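Local coordinates for protein alpha-11 giardin (Giardia intestinalis, PDB 2II2) that binds calcium and, as an annexin, probably binds phosphatidylserine-containing membranes through it, and may also take part in parasite attachment and cytoskeletal remodelling, at residues 226-229 with 234-237; 272-275 with 279-282; 286-291 with 296-301. All blocks are in the same frame, centred on the assembly; numbering follows the deposited sequence.

Interaction 1 of 3, residues 226-229 with 234-237; sequences HYYN and RAVA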
ATOM      1  N   HIS A 226       3.636   4.816 -11.626  1.00  6.55           N
ATOM      2  CA  HIS A 226       4.933   5.073 -12.266  1.00  6.22           C
ATOM      3  C   HIS A 226       6.036   4.244 -11.624  1.00  5.76           C
ATOM      4  O   HIS A 226       6.753   3.510 -12.292  1.00  7.10           O
ATOM      5  CB  HIS A 226       5.209   6.583 -12.129  1.00  6.78           C
ATOM      6  CG  HIS A 226       6.649   6.958 -12.251  1.00  7.36           C
ATOM      7  ND1 HIS A 226       7.344   6.888 -13.438  1.00  7.48           N
ATOM      8  CD2 HIS A 226       7.523   7.369 -11.307  1.00  8.32           C
ATOM      9  CE1 HIS A 226       8.593   7.254 -13.210  1.00  8.24           C
ATOM     10  NE2 HIS A 226       8.724   7.560 -11.933  1.00  8.05           N
ATOM     11  N   TYR A 227       6.186   4.370 -10.311  1.00  6.14           N
ATOM     12  CA  TYR A 227       7.273   3.668  -9.638  1.00  6.34           C
ATOM     13  C   TYR A 227       7.111   2.159  -9.684  1.00  6.55           C
ATOM     14  O   TYR A 227       8.109   1.462  -9.721  1.00  7.70           O
ATOM     15  CB  TYR A 227       7.474   4.187  -8.212  1.00  6.42           C
ATOM     16  CG  TYR A 227       8.286   5.464  -8.157  1.00  6.72           C
ATOM     17  CD1 TYR A 227       7.817   6.593  -7.512  1.00  6.72           C
ATOM     18  CD2 TYR A 227       9.550   5.526  -8.751  1.00  7.11           C
ATOM     19  CE1 TYR A 227       8.591   7.773  -7.450  1.00  7.38           C
ATOM     20  CE2 TYR A 227      10.320   6.692  -8.690  1.00  7.29           C
ATOM     21  CZ  TYR A 227       9.839   7.807  -8.041  1.00  6.75           C
ATOM     22  OH  TYR A 227      10.638   8.921  -7.967  1.00  9.17           O
ATOM     23  N   TYR A 228       5.874   1.661  -9.658  1.00  6.48           N
ATOM     24  CA  TYR A 228       5.624   0.226  -9.706  1.00  7.12           C
ATOM     25  C   TYR A 228       6.252  -0.376 -10.956  1.00  6.91           C
ATOM     26  O   TYR A 228       6.814  -1.462 -10.916  1.00  7.49           O
ATOM     27  CB  TYR A 228       4.112  -0.065  -9.657  1.00  7.93           C
ATOM     28  CG  TYR A 228       3.872  -1.559  -9.568  1.00  7.67           C
ATOM     29  CD1 TYR A 228       3.855  -2.198  -8.323  1.00  7.94           C
ATOM     30  CD2 TYR A 228       3.672  -2.317 -10.698  1.00  8.55           C
ATOM     31  CE1 TYR A 228       3.672  -3.577  -8.219  1.00  8.02           C
ATOM     32  CE2 TYR A 228       3.495  -3.704 -10.602  1.00 10.22           C
ATOM     33  CZ  TYR A 228       3.491  -4.330  -9.360  1.00  9.63           C
ATOM     34  OH  TYR A 228       3.326  -5.694  -9.252  1.00 10.43           O
ATOM     35  N   ASN A 229       6.132   0.363 -12.059  1.00  7.29           N
ATOM     36  CA  ASN A 229       6.718  -0.074 -13.313  1.00  6.89           C
ATOM     37  C   ASN A 229       8.247  -0.226 -13.254  1.00  7.88           C
ATOM     38  O   ASN A 229       8.822  -1.053 -13.942  1.00  9.21           O
ATOM     39  CB  ASN A 229       6.384   0.857 -14.446  1.00  7.30           C
ATOM     40  CG  ASN A 229       4.938   0.774 -14.885  1.00  8.36           C
ATOM     41  OD1 ASN A 229       4.237  -0.187 -14.565  1.00 11.13           O
ATOM     42  ND2 ASN A 229       4.487   1.770 -15.624  1.00  8.95           N
ATOM     43  N   ARG A 234       9.806  -0.189  -5.164  1.00  6.85           N
ATOM     44  CA  ARG A 234       9.995   1.245  -5.296  1.00  6.76           C
ATOM     45  C   ARG A 234       8.670   1.991  -5.116  1.00  6.30           C
ATOM     46  O   ARG A 234       8.636   3.093  -4.563  1.00  6.63           O
ATOM     47  CB  ARG A 234      10.674   1.570  -6.640  1.00  7.44           C
ATOM     48  CG  ARG A 234      11.236   2.964  -6.705  1.00  8.37           C
ATOM     49  CD  ARG A 234      12.148   3.076  -7.879  1.00 10.59           C
ATOM     50  NE  ARG A 234      12.791   4.368  -7.931  1.00 12.39           N
ATOM     51  CZ  ARG A 234      13.634   4.753  -8.880  1.00 12.86           C
ATOM     52  NH1 ARG A 234      13.948   3.905  -9.849  1.00 13.63           N
ATOM     53  NH2 ARG A 234      14.154   5.979  -8.846  1.00 15.62           N
ATOM     54  N   ALA A 235       7.584   1.418  -5.638  1.00  6.81           N
ATOM     55  CA  ALA A 235       6.263   1.985  -5.409  1.00  6.66           C
ATOM     56  C   ALA A 235       5.952   1.985  -3.910  1.00  5.79           C
ATOM     57  O   ALA A 235       5.411   2.968  -3.407  1.00  6.53           O
ATOM     58  CB  ALA A 235       5.201   1.198  -6.146  1.00  7.44           C
ATOM     59  N   VAL A 236       6.293   0.880  -3.237  1.00  6.14           N
ATOM     60  CA  VAL A 236       6.063   0.797  -1.807  1.00  6.91           C
ATOM     61  C   VAL A 236       6.906   1.836  -1.065  1.00  6.72           C
ATOM     62  O   VAL A 236       6.416   2.522  -0.173  1.00  7.29           O
ATOM     63  CB  VAL A 236       6.350  -0.621  -1.293  1.00  7.04           C
ATOM     64  CG1 VAL A 236       6.248  -0.694   0.238  1.00  7.81           C
ATOM     65  CG2 VAL A 236       5.404  -1.621  -1.914  1.00  7.36           C
ATOM     66  N   ALA A 237       8.181   1.963  -1.444  1.00  6.62           N
ATOM     67  CA  ALA A 237       9.045   2.974  -0.826  1.00  7.09           C
ATOM     68  C   ALA A 237       8.470   4.376  -1.015  1.00  6.83           C
ATOM     69  O   ALA A 237       8.473   5.173  -0.067  1.00  6.68           O
ATOM     70  CB  ALA A 237      10.428   2.913  -1.415  1.00  8.31           C
TER
HETATM   71  O   HOH W   1      13.057   7.747  -6.712  1.00 20.46           O

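Interaction 2 of 3, residues 272-275 with 279-282; sequences VHYA and VMRD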
ATOM      1  N   VAL A 272      15.621  -0.406   0.246  1.00  9.09           N
ATOM      2  CA  VAL A 272      16.634  -0.150  -0.798  1.00  9.59           C
ATOM      3  C   VAL A 272      16.274   1.110  -1.568  1.00  9.43           C
ATOM      4  O   VAL A 272      17.103   1.982  -1.796  1.00 10.97           O
ATOM      5  CB  VAL A 272      16.730  -1.356  -1.791  1.00 10.00           C
ATOM      6  CG1 VAL A 272      17.678  -1.043  -2.952  1.00 12.66           C
ATOM      7  CG2 VAL A 272      17.190  -2.634  -1.070  1.00 11.36           C
ATOM      8  N   HIS A 273      15.024   1.166  -2.018  1.00  9.17           N
ATOM      9  CA  HIS A 273      14.547   2.286  -2.799  1.00  9.76           C
ATOM     10  C   HIS A 273      14.278   3.503  -1.966  1.00 10.18           C
ATOM     11  O   HIS A 273      14.285   4.613  -2.482  1.00 12.09           O
ATOM     12  CB  HIS A 273      13.285   1.912  -3.538  1.00  9.49           C
ATOM     13  CG  HIS A 273      13.478   0.765  -4.451  1.00 10.48           C
ATOM     14  ND1 HIS A 273      14.095   0.891  -5.673  1.00 10.17           N
ATOM     15  CD2 HIS A 273      13.155  -0.541  -4.317  1.00 10.57           C
ATOM     16  CE1 HIS A 273      14.120  -0.289  -6.264  1.00  9.42           C
ATOM     17  NE2 HIS A 273      13.547  -1.173  -5.472  1.00 11.26           N
ATOM     18  N   TYR A 274      13.976   3.302  -0.693  1.00  9.03           N
ATOM     19  CA  TYR A 274      13.706   4.431   0.170  1.00  9.52           C
ATOM     20  C   TYR A 274      14.944   5.311   0.353  1.00 10.69           C
ATOM     21  O   TYR A 274      14.842   6.506   0.656  1.00 10.65           O
ATOM     22  CB  TYR A 274      13.154   3.954   1.523  1.00  9.26           C
ATOM     23  CG  TYR A 274      12.720   5.092   2.422  1.00  8.46           C
ATOM     24  CD1 TYR A 274      11.399   5.541   2.447  1.00  9.81           C
ATOM     25  CD2 TYR A 274      13.640   5.782   3.241  1.00  9.63           C
ATOM     26  CE1 TYR A 274      11.028   6.617   3.269  1.00 10.06           C
ATOM     27  CE2 TYR A 274      13.273   6.848   4.037  1.00  9.99           C
ATOM     28  CZ  TYR A 274      11.962   7.257   4.045  1.00  9.47           C
ATOM     29  OH  TYR A 274      11.572   8.306   4.815  1.00 10.44           O
ATOM     30  N   ALA A 275      16.118   4.708   0.169  1.00 12.11           N
ATOM     31  CA  ALA A 275      17.394   5.387   0.403  1.00 13.41           C
ATOM     32  C   ALA A 275      17.544   6.724  -0.356  1.00 14.76           C
ATOM     33  O   ALA A 275      18.271   7.627   0.109  1.00 16.08           O
ATOM     34  CB  ALA A 275      18.559   4.441   0.117  1.00 13.70           C
ATOM     35  N   VAL A 279      17.426   7.129   5.234  1.00 12.62           N
ATOM     36  CA  VAL A 279      17.588   5.780   5.707  1.00 12.39           C
ATOM     37  C   VAL A 279      16.237   5.389   6.306  1.00 11.24           C
ATOM     38  O   VAL A 279      15.771   6.016   7.268  1.00 11.28           O
ATOM     39  CB  VAL A 279      18.721   5.673   6.755  1.00 13.49           C
ATOM     40  CG1 VAL A 279      18.850   4.247   7.227  1.00 14.96           C
ATOM     41  CG2 VAL A 279      20.067   6.148   6.162  1.00 14.22           C
ATOM     42  N   MET A 280      15.576   4.373   5.734  1.00 10.71           N
ATOM     43  CA  MET A 280      14.222   4.037   6.183  1.00 10.88           C
ATOM     44  C   MET A 280      14.159   3.760   7.677  1.00 10.88           C
ATOM     45  O   MET A 280      13.255   4.230   8.346  1.00 10.50           O
ATOM     46  CB  MET A 280      13.667   2.863   5.379  1.00 10.29           C
ATOM     47  CG  MET A 280      12.176   2.658   5.546  1.00  9.64           C
ATOM     48  SD  MET A 280      11.604   1.368   4.396  1.00 11.09           S
ATOM     49  CE  MET A 280       9.990   1.027   5.101  1.00  9.79           C
ATOM     50  N   ARG A 281      15.103   2.978   8.198  1.00 11.52           N
ATOM     51  CA  ARG A 281      15.134   2.703   9.618  1.00 13.48           C
ATOM     52  C   ARG A 281      15.210   3.993  10.434  1.00 12.73           C
ATOM     53  O   ARG A 281      14.472   4.165  11.396  1.00 13.90           O
ATOM     54  CB  ARG A 281      16.308   1.782   9.952  1.00 14.23           C
ATOM     55  CG  ARG A 281      16.543   1.587  11.447  1.00 16.38           C
ATOM     56  CD  ARG A 281      17.790   0.751  11.765  1.00 17.05           C
ATOM     57  NE  ARG A 281      17.666  -0.627  11.302  1.00 22.10           N
ATOM     58  CZ  ARG A 281      18.538  -1.247  10.512  1.00 23.89           C
ATOM     59  NH1 ARG A 281      19.636  -0.623  10.083  1.00 26.38           N
ATOM     60  NH2 ARG A 281      18.318  -2.501  10.167  1.00 24.87           N
ATOM     61  N   ASP A 282      16.113   4.885  10.051  1.00 12.58           N
ATOM     62  CA  ASP A 282      16.297   6.130  10.797  1.00 12.98           C
ATOM     63  C   ASP A 282      15.058   7.033  10.730  1.00 12.28           C
ATOM     64  O   ASP A 282      14.702   7.706  11.698  1.00 13.57           O
ATOM     65  CB  ASP A 282      17.520   6.903  10.283  1.00 13.25           C
ATOM     66  CG  ASP A 282      18.834   6.106  10.400  1.00 15.18           C
ATOM     67  OD1 ASP A 282      18.888   5.076  11.113  1.00 18.26           O
ATOM     68  OD2 ASP A 282      19.818   6.537   9.759  1.00 19.10           O
TER

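Interaction 3 of 3, residues 286-291 with 296-301; sequences SRFQSK and VNFRDA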
ATOM      1  N   SER A 286      12.713   8.548  13.645  0.50 11.00           N
ATOM      2  CA  SER A 286      12.563   9.995  13.801  0.50 11.03           C
ATOM      3  C   SER A 286      11.124  10.445  13.691  0.50  9.92           C
ATOM      4  O   SER A 286      10.671  11.289  14.469  0.50 10.24           O
ATOM      5  CB  SER A 286      13.379  10.740  12.745  0.50 11.88           C
ATOM      6  OG  SER A 286      14.758  10.528  12.926  0.50 14.53           O
ATOM      7  N   ARG A 287      10.424   9.908  12.685  1.00  9.12           N
ATOM      8  CA  ARG A 287       9.102  10.411  12.328  1.00  9.21           C
ATOM      9  C   ARG A 287       8.028  10.022  13.309  1.00  8.49           C
ATOM     10  O   ARG A 287       7.146  10.835  13.631  1.00  9.16           O
ATOM     11  CB  ARG A 287       8.701   9.934  10.909  1.00  9.54           C
ATOM     12  CG  ARG A 287       7.231  10.216  10.516  1.00 10.12           C
ATOM     13  CD  ARG A 287       7.004  11.696  10.463  1.00  9.65           C
ATOM     14  NE  ARG A 287       5.631  12.155  10.147  1.00 10.39           N
ATOM     15  CZ  ARG A 287       4.686  12.417  11.058  1.00 10.10           C
ATOM     16  NH1 ARG A 287       4.915  12.200  12.352  1.00  8.87           N
ATOM     17  NH2 ARG A 287       3.501  12.905  10.693  1.00 11.65           N
ATOM     18  N   PHE A 288       8.047   8.767  13.740  1.00  8.89           N
ATOM     19  CA  PHE A 288       6.897   8.192  14.472  1.00  9.57           C
ATOM     20  C   PHE A 288       7.162   8.246  15.976  1.00 10.00           C
ATOM     21  O   PHE A 288       7.481   7.226  16.628  1.00 12.26           O
ATOM     22  CB  PHE A 288       6.567   6.793  13.945  1.00  9.46           C
ATOM     23  CG  PHE A 288       6.206   6.781  12.486  1.00  9.57           C
ATOM     24  CD1 PHE A 288       7.133   6.369  11.542  1.00 10.96           C
ATOM     25  CD2 PHE A 288       4.968   7.248  12.047  1.00 10.66           C
ATOM     26  CE1 PHE A 288       6.824   6.383  10.183  1.00 11.33           C
ATOM     27  CE2 PHE A 288       4.660   7.262  10.689  1.00  9.79           C
ATOM     28  CZ  PHE A 288       5.600   6.823   9.764  1.00 10.11           C
ATOM     29  N   GLN A 289       7.066   9.455  16.518  0.50 10.51           N
ATOM     30  CA  GLN A 289       7.375   9.715  17.927  0.50 12.22           C
ATOM     31  C   GLN A 289       6.187  10.220  18.750  0.50 12.94           C
ATOM     32  O   GLN A 289       6.360  10.902  19.772  0.50 12.96           O
ATOM     33  CB  GLN A 289       8.492  10.753  18.027  0.50 12.55           C
ATOM     34  CG  GLN A 289       9.833  10.268  17.558  0.50 14.64           C
ATOM     35  CD  GLN A 289      10.690   9.794  18.685  0.50 17.05           C
ATOM     36  OE1 GLN A 289      11.082  10.573  19.555  0.50 19.37           O
ATOM     37  NE2 GLN A 289      10.999   8.508  18.684  0.50 17.25           N
ATOM     38  N   SER A 290       4.979   9.888  18.341  1.00 13.63           N
ATOM     39  CA  SER A 290       3.795  10.365  19.069  1.00 13.83           C
ATOM     40  C   SER A 290       3.629   9.781  20.462  1.00 15.15           C
ATOM     41  O   SER A 290       3.938   8.599  20.673  1.00 16.79           O
ATOM     42  CB  SER A 290       2.544  10.071  18.252  1.00 13.83           C
ATOM     43  OG  SER A 290       1.387  10.448  18.979  1.00 13.64           O
ATOM     44  N   LYS A 291       3.113  10.591  21.391  1.00 15.74           N
ATOM     45  CA  LYS A 291       2.797  10.123  22.744  1.00 16.91           C
ATOM     46  C   LYS A 291       1.340   9.664  22.879  1.00 15.26           C
ATOM     47  O   LYS A 291       0.927   9.222  23.959  1.00 16.33           O
ATOM     48  CB  LYS A 291       3.066  11.231  23.774  1.00 17.85           C
ATOM     49  CG  LYS A 291       2.041  12.375  23.760  1.00 19.79           C
ATOM     50  CD  LYS A 291       2.450  13.540  24.647  1.00 20.50           C
ATOM     51  CE  LYS A 291       1.276  14.470  24.918  1.00 24.96           C
ATOM     52  NZ  LYS A 291       1.704  15.732  25.593  1.00 26.95           N
ATOM     53  N   VAL A 296       1.768   5.279  20.321  1.00 10.51           N
ATOM     54  CA  VAL A 296       3.068   5.238  20.995  1.00 11.40           C
ATOM     55  C   VAL A 296       3.922   4.017  20.623  1.00 10.31           C
ATOM     56  O   VAL A 296       5.156   4.136  20.528  1.00 11.63           O
ATOM     57  CB  VAL A 296       2.929   5.388  22.516  1.00 12.14           C
ATOM     58  CG1 VAL A 296       2.210   4.208  23.111  1.00 13.57           C
ATOM     59  CG2 VAL A 296       4.303   5.558  23.157  1.00 13.75           C
ATOM     60  N   ASN A 297       3.280   2.865  20.410  1.00  9.55           N
ATOM     61  CA  ASN A 297       4.014   1.654  20.061  1.00  9.37           C
ATOM     62  C   ASN A 297       4.078   1.342  18.578  1.00  8.33           C
ATOM     63  O   ASN A 297       4.626   0.308  18.176  1.00  8.32           O
ATOM     64  CB  ASN A 297       3.482   0.455  20.848  1.00  9.60           C
ATOM     65  CG  ASN A 297       3.726   0.629  22.331  1.00 10.90           C
ATOM     66  OD1 ASN A 297       4.873   0.752  22.759  1.00 13.21           O
ATOM     67  ND2 ASN A 297       2.674   0.633  23.113  1.00 11.33           N
ATOM     68  N   PHE A 298       3.521   2.227  17.749  1.00  8.04           N
ATOM     69  CA  PHE A 298       3.520   2.011  16.306  1.00  7.59           C
ATOM     70  C   PHE A 298       4.933   1.928  15.748  1.00  7.10           C
ATOM     71  O   PHE A 298       5.219   1.054  14.924  1.00  7.44           O
ATOM     72  CB  PHE A 298       2.741   3.110  15.554  1.00  8.73           C
ATOM     73  CG  PHE A 298       2.863   2.945  14.068  1.00  7.55           C
ATOM     74  CD1 PHE A 298       2.215   1.881  13.417  1.00  8.56           C
ATOM     75  CD2 PHE A 298       3.719   3.740  13.330  1.00  8.63           C
ATOM     76  CE1 PHE A 298       2.382   1.666  12.076  1.00  9.17           C
ATOM     77  CE2 PHE A 298       3.899   3.520  11.961  1.00  8.61           C
ATOM     78  CZ  PHE A 298       3.238   2.470  11.354  1.00  8.38           C
ATOM     79  N   ARG A 299       5.817   2.848  16.159  1.00  8.09           N
ATOM     80  CA  ARG A 299       7.190   2.844  15.632  1.00  9.46           C
ATOM     81  C   ARG A 299       7.857   1.478  15.780  1.00  8.27           C
ATOM     82  O   ARG A 299       8.476   0.964  14.838  1.00  8.47           O
ATOM     83  CB  ARG A 299       7.998   3.941  16.330  1.00 10.68           C
ATOM     84  CG  ARG A 299       9.487   4.015  16.020  1.00 11.67           C
ATOM     85  CD  ARG A 299      10.145   5.076  16.910  1.00 12.26           C
ATOM     86  NE  ARG A 299      10.251   4.634  18.297  1.00 13.37           N
ATOM     87  CZ  ARG A 299       9.480   5.061  19.290  1.00 13.21           C
ATOM     88  NH1 ARG A 299       8.541   5.983  19.080  1.00 15.45           N
ATOM     89  NH2 ARG A 299       9.658   4.589  20.524  1.00 16.26           N
ATOM     90  N   ASP A 300       7.754   0.900  16.970  1.00  8.19           N
ATOM     91  CA  ASP A 300       8.367  -0.383  17.216  1.00  8.51           C
ATOM     92  C   ASP A 300       7.723  -1.515  16.422  1.00  8.31           C
ATOM     93  O   ASP A 300       8.422  -2.394  15.910  1.00  8.10           O
ATOM     94  CB  ASP A 300       8.351  -0.688  18.710  1.00 10.16           C
ATOM     95  CG  ASP A 300       9.343   0.170  19.483  1.00 13.62           C
ATOM     96  OD1 ASP A 300      10.396   0.555  18.925  1.00 16.33           O
ATOM     97  OD2 ASP A 300       9.065   0.480  20.655  1.00 17.32           O
ATOM     98  N   ALA A 301       6.406  -1.467  16.279  1.00  7.82           N
ATOM     99  CA  ALA A 301       5.732  -2.436  15.427  1.00  8.09           C
ATOM    100  C   ALA A 301       6.210  -2.322  13.985  1.00  7.34           C
ATOM    101  O   ALA A 301       6.428  -3.338  13.321  1.00  7.92           O
ATOM    102  CB  ALA A 301       4.228  -2.246  15.494  1.00  8.58           C
TER
HETATM  103  O   HOH W   2       5.131   5.446  17.141  1.00 11.64           O
HETATM  104  O   HOH W   3       6.088   6.943  19.828  1.00 17.03           O

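Interaction 1 of 3, residues 226-229 with 234-237
Tyr227 and Arg234 make the polar half of this contact between helix 216-230 and helix 232-244. Arg234 leaves its helix with CG anti to the backbone N (chi1 -165°) and runs extended to NE, which carries it past the CD2 and CE2 atoms of the tyrosine. CE2 of Tyr227 lies over one face of the guanidinium, 3.5 Å from Arg234 NE, with ring and guanidinium planes 27° apart. Water 1 spans their far ends: it accepts from Arg234 NH2 at 3.0 Å, in the guanidinium plane, and lies 3.0 Å from Tyr227 OH, which also bonds to Gln206. His226 CD2 sits over one face of the same ring.

The apolar packing centres on Ala235. Its CB packs 3.6 Å from Tyr228 N and 3.9 Å from Tyr228 CB, while Tyr227 CB lies 3.8 Å from Ala235 CA. The small methyl is consistent with the close approach of the backbones, Tyr227 CA and Ala235 CA being 4.7 Å apart.

No direct hydrogen bond crosses between the segments. The helices pack closely at Ala235, while the guanidinium group is placed by contact with the ring and by a water it shares with the phenol.

Interaction 2 of 3, residues 272-275 with 279-282
The short turn between helix 270-274 and helix 280-287 is closed by a Met-aromatic contact, in which Met280, the first residue of the second helix, lies against the ring of Tyr274 on helix 270-274. The two helices come within 6.0 Å at Tyr274 CA and Met280 CA.

Met280 approaches over one face of the tyrosine. Its CG makes a CH-pi contact with the ring, 4.2 Å from the centroid of Tyr274 and 19° off the normal, displaced somewhat toward the rim. The sulfur sits farther out: SD is 5.0 Å from the Tyr274 centroid and 36° off the normal, an oblique approach. Nearer the main chain, Met280 CB lies 3.6 Å from Tyr274 CD2, and the ring also meets the backbone at the helix start, with Tyr274 CD2 3.5 Å from Met280 N. Val279, in the N-cap position, contributes its carbonyl carbon, 4.0 Å from Tyr274 CE2, while its CB is directed away from the other segment.

The two side chains cross at about a right angle. A chi1 of -166° sets Met280 CG opposite its own main-chain nitrogen, and the straight chain beyond takes the sulfur on past the ring; the side chain also meets Leu308 near the C-terminus. Tyr274 touches Val244 of helix 232-244, and its OH is hydrogen-bonded to Asp283, about one helical turn into the following helix.

No hydrogen bond joins the two segments themselves, so the contact is held by dispersion and by the weak attraction of C-H and sulfur for the pi system. The one polar atom of the tyrosine side chain is satisfied by Asp283, which ties the far end of the ring to the same helix that Met280 begins and so limits how the ring can shift beneath the methionine.

Interaction 3 of 3, residues 286-291 with 296-301
Phe288 and Phe298 form the aromatic part of this contact, a T-shaped pair in which the edge of Phe298 is directed at a face of Phe288. The centroids of the Phe288 and Phe298 rings are 5.2 Å apart and the planes stand at 72°, with Phe298 CE2 3.9 Å from Phe288 CD2. Arg287 CG lies over the opposite face of Phe288, so that ring is sandwiched. Ala256 of helix 249-263 touches both phenylalanines.

The direct polar link runs from Arg299 NH1 to Phe288 O, at 2.9 Å and 159° at the hydrogen. The carbonyl lies near the guanidinium plane, and the donor lies in the carbonyl plane. A bend at chi3 (73°) turns the end of the otherwise extended arginine chain back to that oxygen. In the modelled one of two Gln289 conformers, NE2 lies over a face of the guanidinium, a less certain contact.

Water adds two bridges. Water 2 accepts from Arg299 N at 2.9 Å and lies 3.0 Å from Phe288 O, to which it can donate, giving that oxygen a possible second partner. Water 3 lies within hydrogen-bonding distance of Ser290 O and Val296 O, competing acceptors for its protons, and takes a weak bond from Arg299 NH1. Ser290 O also receives a C-H...O contact from Val296 CA, 3.5 Å away.

Phe298 lies about 9 Å, side chain to side chain, from Glu66, a residue seen to bind calcium in a structure of this protein, though none is bound here. The arrangement is a helix-loop-helix connection of the all-helical annexin fold: the chain leaves helical geometry at Phe288, just after helix 280-287, and the arginine and waters tie the loop back to the start of helix 298-306.

All three contacts join consecutive helices, and they follow one another along the chain. Interaction 1 lies nearest the chain centre, about 10 Å between centres, whereas interactions 2 and 3 are about 17 and 19 Å out. Interactions 1 and 2 touch: His273 packs on Arg234 and Ala237, and the backbone of Tyr274 meets Ala237. Interactions 2 and 3 share helix 280-287, one at its start and the other at its end. Burial does not follow distance from the centre: 2 is the buried contact, mainly CH-pi and sulfur-aromatic, with no hydrogen bond between its segments. Partly buried are 1, with alanine packing, a tyrosine ring against a guanidinium and a water bridge, and 3, a mixed aromatic, arginine and water network.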